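Long-range contacts in galactose-binding lectin (PDB 1CIW), which binds D-galactose and galactose-containing sugars as a homotetrameric legume lectin that carries calcium and manganese ions: residues Asp83-Phe88 and Phe206-Ser211; Lys77-Ala82 and Gly213-His218. All blocks are in the same frame, centred on the assembly; numbering follows the deposited sequence.

Interaction 1 (Asp83-Phe88 and Phe206-Ser211); sequences DGIIFF and FSASGS. With GAL (beta-D-galactopyranose), chain E; NDG (2-acetamido-2-deoxy-alpha-D-glucopyranose), chain B.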
loop_
_atom_site.group_PDB
_atom_site.type_symbol
_atom_site.label_atom_id
_atom_site.label_comp_id
_atom_site.label_asym_id
_atom_site.label_seq_id
_atom_site.Cartn_x
_atom_site.Cartn_y
_atom_site.Cartn_z
ATOM N N ASP A 83 -11.240 7.158 -32.610
ATOM C CA ASP A 83 -11.986 8.331 -32.141
ATOM C C ASP A 83 -11.624 8.806 -30.739
ATOM O O ASP A 83 -12.082 9.866 -30.294
ATOM C CB ASP A 83 -13.483 8.001 -32.170
ATOM C CG ASP A 83 -14.049 7.991 -33.554
ATOM O OD1 ASP A 83 -13.823 7.016 -34.300
ATOM O OD2 ASP A 83 -14.724 8.977 -33.896
ATOM N N GLY A 84 -10.835 8.018 -30.012
ATOM C CA GLY A 84 -10.486 8.432 -28.667
ATOM C C GLY A 84 -10.739 7.396 -27.584
ATOM O O GLY A 84 -11.218 6.302 -27.876
ATOM N N ILE A 85 -10.417 7.746 -26.338
ATOM C CA ILE A 85 -10.556 6.861 -25.176
ATOM C C ILE A 85 -11.441 7.531 -24.125
ATOM O O ILE A 85 -11.529 8.753 -24.084
ATOM C CB ILE A 85 -9.159 6.625 -24.511
ATOM C CG1 ILE A 85 -8.238 5.833 -25.431
ATOM C CG2 ILE A 85 -9.277 5.899 -23.194
ATOM C CD1 ILE A 85 -6.864 5.590 -24.813
ATOM N N ILE A 86 -12.096 6.744 -23.278
ATOM C CA ILE A 86 -12.926 7.303 -22.224
ATOM C C ILE A 86 -12.812 6.433 -20.973
ATOM O O ILE A 86 -12.809 5.200 -21.058
ATOM C CB ILE A 86 -14.418 7.457 -22.660
ATOM C CG1 ILE A 86 -15.244 8.077 -21.520
ATOM C CG2 ILE A 86 -15.005 6.110 -23.062
ATOM C CD1 ILE A 86 -16.698 8.430 -21.880
ATOM N N PHE A 87 -12.563 7.081 -19.840
ATOM C CA PHE A 87 -12.477 6.409 -18.550
ATOM C C PHE A 87 -13.875 6.601 -18.012
ATOM O O PHE A 87 -14.295 7.735 -17.803
ATOM C CB PHE A 87 -11.477 7.118 -17.634
ATOM C CG PHE A 87 -11.615 6.752 -16.186
ATOM C CD1 PHE A 87 -11.215 5.493 -15.732
ATOM C CD2 PHE A 87 -12.137 7.663 -15.269
ATOM C CE1 PHE A 87 -11.337 5.150 -14.390
ATOM C CE2 PHE A 87 -12.264 7.324 -13.917
ATOM C CZ PHE A 87 -11.862 6.068 -13.480
ATOM N N PHE A 88 -14.605 5.516 -17.797
ATOM C CA PHE A 88 -15.983 5.639 -17.338
ATOM C C PHE A 88 -16.373 4.853 -16.099
ATOM O O PHE A 88 -15.685 3.918 -15.668
ATOM C CB PHE A 88 -16.956 5.315 -18.487
ATOM C CG PHE A 88 -16.974 3.856 -18.901
ATOM C CD1 PHE A 88 -15.925 3.305 -19.623
ATOM C CD2 PHE A 88 -18.047 3.042 -18.577
ATOM C CE1 PHE A 88 -15.950 1.964 -20.015
ATOM C CE2 PHE A 88 -18.073 1.712 -18.964
ATOM C CZ PHE A 88 -17.018 1.177 -19.683
ATOM N N PHE A 206 -12.289 1.388 -18.997
ATOM C CA PHE A 206 -11.941 2.197 -20.156
ATOM C C PHE A 206 -12.665 1.673 -21.382
ATOM O O PHE A 206 -13.028 0.495 -21.449
ATOM C CB PHE A 206 -10.440 2.128 -20.417
ATOM C CG PHE A 206 -9.602 2.572 -19.266
ATOM C CD1 PHE A 206 -9.389 3.924 -19.035
ATOM C CD2 PHE A 206 -9.060 1.639 -18.385
ATOM C CE1 PHE A 206 -8.649 4.345 -17.947
ATOM C CE2 PHE A 206 -8.316 2.050 -17.288
ATOM C CZ PHE A 206 -8.108 3.405 -17.067
ATOM N N SER A 207 -12.856 2.543 -22.363
ATOM C CA SER A 207 -13.511 2.173 -23.618
ATOM C C SER A 207 -12.948 3.035 -24.751
ATOM O O SER A 207 -12.568 4.193 -24.532
ATOM C CB SER A 207 -15.021 2.382 -23.504
ATOM O OG SER A 207 -15.673 2.113 -24.737
ATOM N N ALA A 208 -12.830 2.454 -25.934
ATOM C CA ALA A 208 -12.336 3.174 -27.103
ATOM C C ALA A 208 -13.051 2.629 -28.326
ATOM O O ALA A 208 -13.603 1.529 -28.285
ATOM C CB ALA A 208 -10.829 3.007 -27.249
ATOM N N SER A 209 -13.012 3.367 -29.428
ATOM C CA SER A 209 -13.677 2.927 -30.643
ATOM C C SER A 209 -13.145 3.607 -31.883
ATOM O O SER A 209 -12.386 4.577 -31.804
ATOM C CB SER A 209 -15.169 3.211 -30.534
ATOM O OG SER A 209 -15.383 4.591 -30.264
ATOM N N GLY A 210 -13.595 3.108 -33.032
ATOM C CA GLY A 210 -13.198 3.653 -34.314
ATOM C C GLY A 210 -14.360 3.508 -35.282
ATOM O O GLY A 210 -15.428 3.024 -34.893
ATOM N N SER A 211 -14.177 3.914 -36.525
ATOM C CA SER A 211 -15.249 3.807 -37.502
ATOM C C SER A 211 -14.714 3.057 -38.698
ATOM O O SER A 211 -13.906 2.163 -38.562
ATOM C CB SER A 211 -15.751 5.197 -37.891
ATOM O OG SER A 211 -14.714 5.960 -38.481
HETATM C C1 GAL E . -16.625 8.949 -39.289
HETATM C C2 GAL E . -17.041 8.765 -37.860
HETATM C C3 GAL E . -16.244 9.627 -36.916
HETATM C C4 GAL E . -14.724 9.352 -37.123
HETATM C C5 GAL E . -14.436 9.677 -38.583
HETATM C C6 GAL E . -13.005 9.573 -38.969
HETATM O O2 GAL E . -18.376 9.157 -37.720
HETATM O O3 GAL E . -16.651 9.417 -35.600
HETATM O O4 GAL E . -14.321 8.037 -36.784
HETATM O O5 GAL E . -15.213 8.773 -39.361
HETATM O O6 GAL E . -12.813 9.994 -40.329
HETATM C C1 NDG B . -17.294 8.384 -44.445
HETATM C C2 NDG B . -16.158 7.421 -43.494
HETATM C C3 NDG B . -16.488 7.082 -42.198
HETATM C C4 NDG B . -17.127 8.222 -41.511
HETATM C C5 NDG B . -18.521 8.619 -42.088
HETATM C C6 NDG B . -19.072 9.941 -41.628
HETATM C C7 NDG B . -15.198 6.140 -45.381
HETATM C C8 NDG B . -14.768 4.877 -46.142
HETATM O O5 NDG B . -18.499 8.857 -43.508
HETATM O O3 NDG B . -15.346 6.598 -41.476
HETATM O O4 NDG B . -17.335 8.044 -40.123
HETATM O O6 NDG B . -18.082 10.910 -41.894
HETATM O O7 NDG B . -15.321 7.157 -46.098
HETATM N N2 NDG B . -15.805 6.090 -44.224
HETATM O O1 NDG B . -17.962 6.983 -44.732
#
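Ile-86 and Ser-207 form a hydrogen-bonded antiparallel pair, Ile-86 N giving to Ser-207 O at 2.9 Å and Ser-207 N to Ile-86 O at 3.0 Å, where strands 84-88 and 206-209 run with axes 4.7 Å apart at 157°. These are adjacent central strands of the seven-stranded sheet of the legume lectin fold, whose loops carry the sugar site. On the face bearing Phe-87 and Phe-206, CD1 of Phe-87 lies 3.6 Å from CE1 of Phe-206, the ring planes inclined at 49°; Phe-69 and Trp-223 from the other sheet pack against both rings. Phe-88 has CG between its backbone N and carbonyl carbon (chi1 70°), a torsion that swings the ring back across the neighbouring strand and brings CE1 3.6 Å from Phe-206 C, which lies near the ring plane at its edge, with Ser-207 CB close by. The hydroxyl of Ser-207 is held instead by Leu-106 O. Nearer the sugar, Asp-83 N donates to Ser-209 O in the carbonyl plane, tying down the residue that follows a cis peptide bond. The Asp-83 carboxylate then grips galactose with both oxygens: O4 donates to OD1 at 2.7 Å and O3 to OD2 at 2.6 Å. Asn-127, a calcium ligand, also bonds the sugar. From the other segment, Ser-211 OG donates to galactose O5 at 3.0 Å.

Interaction 2 (Lys77-Ala82 and Gly213-His218); sequences KDYDPA and GGRQIH. With GAL (beta-D-galactopyranose), chain E; NDG (2-acetamido-2-deoxy-alpha-D-glucopyranose), chain B.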
loop_
_atom_site.group_PDB
_atom_site.type_symbol
_atom_site.label_atom_id
_atom_site.label_comp_id
_atom_site.label_asym_id
_atom_site.label_seq_id
_atom_site.Cartn_x
_atom_site.Cartn_y
_atom_site.Cartn_z
ATOM N N LYS A 77 -1.370 4.196 -40.568
ATOM C CA LYS A 77 -1.470 4.684 -41.900
ATOM C C LYS A 77 -2.821 4.622 -42.599
ATOM O O LYS A 77 -3.560 3.646 -42.471
ATOM C CB LYS A 77 -0.536 3.826 -42.763
ATOM C CG LYS A 77 0.179 4.586 -43.781
ATOM C CD LYS A 77 1.495 3.882 -43.929
ATOM C CE LYS A 77 2.265 4.434 -45.010
ATOM N NZ LYS A 77 1.280 4.089 -46.040
ATOM N N ASP A 78 -2.994 5.621 -43.460
ATOM C CA ASP A 78 -4.175 5.730 -44.304
ATOM C C ASP A 78 -5.503 5.944 -43.567
ATOM O O ASP A 78 -6.541 6.106 -44.228
ATOM C CB ASP A 78 -4.302 4.491 -45.188
ATOM C CG ASP A 78 -3.229 4.436 -46.286
ATOM O OD1 ASP A 78 -3.006 5.449 -46.999
ATOM O OD2 ASP A 78 -2.614 3.343 -46.504
ATOM N N TYR A 79 -5.487 5.983 -42.239
ATOM C CA TYR A 79 -6.716 6.160 -41.495
ATOM C C TYR A 79 -6.673 7.405 -40.633
ATOM O O TYR A 79 -5.612 7.845 -40.199
ATOM C CB TYR A 79 -6.966 4.930 -40.607
ATOM C CG TYR A 79 -7.309 3.671 -41.336
ATOM C CD1 TYR A 79 -8.563 3.488 -41.932
ATOM C CD2 TYR A 79 -6.395 2.612 -41.423
ATOM C CE1 TYR A 79 -8.908 2.283 -42.589
ATOM C CE2 TYR A 79 -6.713 1.396 -42.069
ATOM C CZ TYR A 79 -7.966 1.265 -42.639
ATOM O OH TYR A 79 -8.280 0.084 -43.277
ATOM N N ASP A 80 -7.847 7.993 -40.439
ATOM C CA ASP A 80 -8.004 9.163 -39.605
ATOM C C ASP A 80 -7.836 8.710 -38.171
ATOM O O ASP A 80 -8.477 7.753 -37.733
ATOM C CB ASP A 80 -9.404 9.753 -39.724
ATOM C CG ASP A 80 -9.541 10.707 -40.894
ATOM O OD1 ASP A 80 -8.998 10.407 -41.987
ATOM O OD2 ASP A 80 -10.207 11.757 -40.730
ATOM N N PRO A 81 -6.947 9.364 -37.428
ATOM C CA PRO A 81 -6.720 9.001 -36.032
ATOM C C PRO A 81 -7.999 9.349 -35.263
ATOM O O PRO A 81 -8.261 10.518 -34.977
ATOM C CB PRO A 81 -5.567 9.914 -35.644
ATOM C CG PRO A 81 -4.837 10.113 -36.921
ATOM C CD PRO A 81 -5.967 10.370 -37.866
ATOM N N ALA A 82 -8.831 8.335 -35.027
ATOM C CA ALA A 82 -10.094 8.505 -34.319
ATOM C C ALA A 82 -10.335 7.183 -33.567
ATOM O O ALA A 82 -9.692 6.183 -33.908
ATOM C CB ALA A 82 -11.190 8.812 -35.313
ATOM N N GLY A 213 -13.464 4.730 -41.598
ATOM C CA GLY A 213 -12.311 5.504 -42.025
ATOM C C GLY A 213 -11.421 5.980 -40.898
ATOM O O GLY A 213 -10.267 6.326 -41.117
ATOM N N GLY A 214 -11.968 6.051 -39.695
ATOM C CA GLY A 214 -11.186 6.480 -38.554
ATOM C C GLY A 214 -10.750 5.321 -37.684
ATOM O O GLY A 214 -11.580 4.628 -37.112
ATOM N N ARG A 215 -9.447 5.093 -37.615
ATOM C CA ARG A 215 -8.883 4.020 -36.808
ATOM C C ARG A 215 -7.501 4.444 -36.338
ATOM O O ARG A 215 -6.798 5.179 -37.032
ATOM C CB ARG A 215 -8.756 2.726 -37.623
ATOM C CG ARG A 215 -10.042 2.261 -38.259
ATOM C CD ARG A 215 -9.886 0.975 -39.000
ATOM N NE ARG A 215 -10.957 0.823 -39.983
ATOM C CZ ARG A 215 -11.029 -0.168 -40.863
ATOM N NH1 ARG A 215 -10.099 -1.112 -40.875
ATOM N NH2 ARG A 215 -11.997 -0.191 -41.773
ATOM N N GLN A 216 -7.111 3.968 -35.166
ATOM C CA GLN A 216 -5.809 4.276 -34.589
ATOM C C GLN A 216 -5.583 3.335 -33.418
ATOM O O GLN A 216 -6.509 2.662 -32.959
ATOM C CB GLN A 216 -5.747 5.736 -34.109
ATOM C CG GLN A 216 -6.615 6.030 -32.890
ATOM C CD GLN A 216 -6.620 7.481 -32.470
ATOM O OE1 GLN A 216 -7.548 7.936 -31.786
ATOM N NE2 GLN A 216 -5.598 8.219 -32.862
ATOM N N ILE A 217 -4.349 3.285 -32.938
ATOM C CA ILE A 217 -4.006 2.438 -31.813
ATOM C C ILE A 217 -4.374 3.120 -30.502
ATOM O O ILE A 217 -3.980 4.264 -30.265
ATOM C CB ILE A 217 -2.509 2.140 -31.837
ATOM C CG1 ILE A 217 -2.172 1.324 -33.089
ATOM C CG2 ILE A 217 -2.092 1.394 -30.587
ATOM C CD1 ILE A 217 -0.700 1.248 -33.397
ATOM N N HIS A 218 -5.184 2.436 -29.690
ATOM C CA HIS A 218 -5.615 2.926 -28.379
ATOM C C HIS A 218 -5.052 1.951 -27.355
ATOM O O HIS A 218 -5.455 0.789 -27.328
ATOM C CB HIS A 218 -7.128 2.918 -28.268
ATOM C CG HIS A 218 -7.823 3.847 -29.210
ATOM N ND1 HIS A 218 -8.451 3.408 -30.357
ATOM C CD2 HIS A 218 -8.035 5.177 -29.153
ATOM C CE1 HIS A 218 -9.028 4.429 -30.956
ATOM N NE2 HIS A 218 -8.797 5.516 -30.248
HETATM C C1 GAL E . -16.625 8.949 -39.289
HETATM C C2 GAL E . -17.041 8.765 -37.860
HETATM C C3 GAL E . -16.244 9.627 -36.916
HETATM C C4 GAL E . -14.724 9.352 -37.123
HETATM C C5 GAL E . -14.436 9.677 -38.583
HETATM C C6 GAL E . -13.005 9.573 -38.969
HETATM O O2 GAL E . -18.376 9.157 -37.720
HETATM O O3 GAL E . -16.651 9.417 -35.600
HETATM O O4 GAL E . -14.321 8.037 -36.784
HETATM O O5 GAL E . -15.213 8.773 -39.361
HETATM O O6 GAL E . -12.813 9.994 -40.329
HETATM C C1 NDG B . -17.294 8.384 -44.445
HETATM C C2 NDG B . -16.158 7.421 -43.494
HETATM C C3 NDG B . -16.488 7.082 -42.198
HETATM C C4 NDG B . -17.127 8.222 -41.511
HETATM C C5 NDG B . -18.521 8.619 -42.088
HETATM C C6 NDG B . -19.072 9.941 -41.628
HETATM C C7 NDG B . -15.198 6.140 -45.381
HETATM C C8 NDG B . -14.768 4.877 -46.142
HETATM O O5 NDG B . -18.499 8.857 -43.508
HETATM O O3 NDG B . -15.346 6.598 -41.476
HETATM O O4 NDG B . -17.335 8.044 -40.123
HETATM O O6 NDG B . -18.082 10.910 -41.894
HETATM O O7 NDG B . -15.321 7.157 -46.098
HETATM N N2 NDG B . -15.805 6.090 -44.224
HETATM O O1 NDG B . -17.962 6.983 -44.732
#
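Tyr-79 and Arg-215 meet because each has CG anti to its carbonyl carbon (chi1 -69° and -55°), and the arginine chain, extended from CG to NE, runs over the phenol ring. Arg-215 CD sits above one ring face, 4.0 Å from the Tyr-79 centroid, in a CH-pi contact; the guanidinium plane lies only 20° from the ring plane. NH1 donates to Leu-37 O and NH2 to Leu-212 O, which fixes the group's rotation. Gly-213 O approaches the tyrosine ring at its edge while accepting from Asp-80 N at 3.0 Å, and Arg-215 N donates a weak bond to Asp-80 O. This single bridge lies beside the sugars: Gly-213 N donates to O3 of N-acetylglucosamine at 2.7 Å, and galactose O6 makes a weak bond to Asp-80 OD2. The extended Gln-216 side chain lays its amide along Pro-81 and Ala-82, with NE2 3.3 Å from Pro-81 CB and OE1 accepting from Thr-124 OG1. Ala-82 O lies near the plane of the His-218 ring, at its edge, 3.5 Å from CE1. The contact thus joins the loop between strands 64-75 and 84-91 to residues 213-218, which lead into strand 216-229, beside Met-73 and Lys-74 of strand 64-75.

Overall arrangement
Interactions 1 and 2 have centres about 12 Å apart, and the chain visits their segments in the order 77-82, 83-88, 206-211, 213-218: 77-82 runs straight into 83-88, while a single residue separates 206-211 from 213-218. Interaction 1 lies in the seven-stranded sheet, about 7 Å from the chain centre; interaction 2, at about 19 Å, closes the loops beyond it and reaches strand 216-229 of the other sheet. His-218 links the two, its NE2 probably hydrogen-bonded to Gly-84 N at 3.2 Å, its ND1 to Thr-35 OG1, and its ring packed on Ala-208. Both contacts touch galactose and N-acetylglucosamine, and Tyr-125 of the calcium site borders both, placing sugar and metal sites side by side.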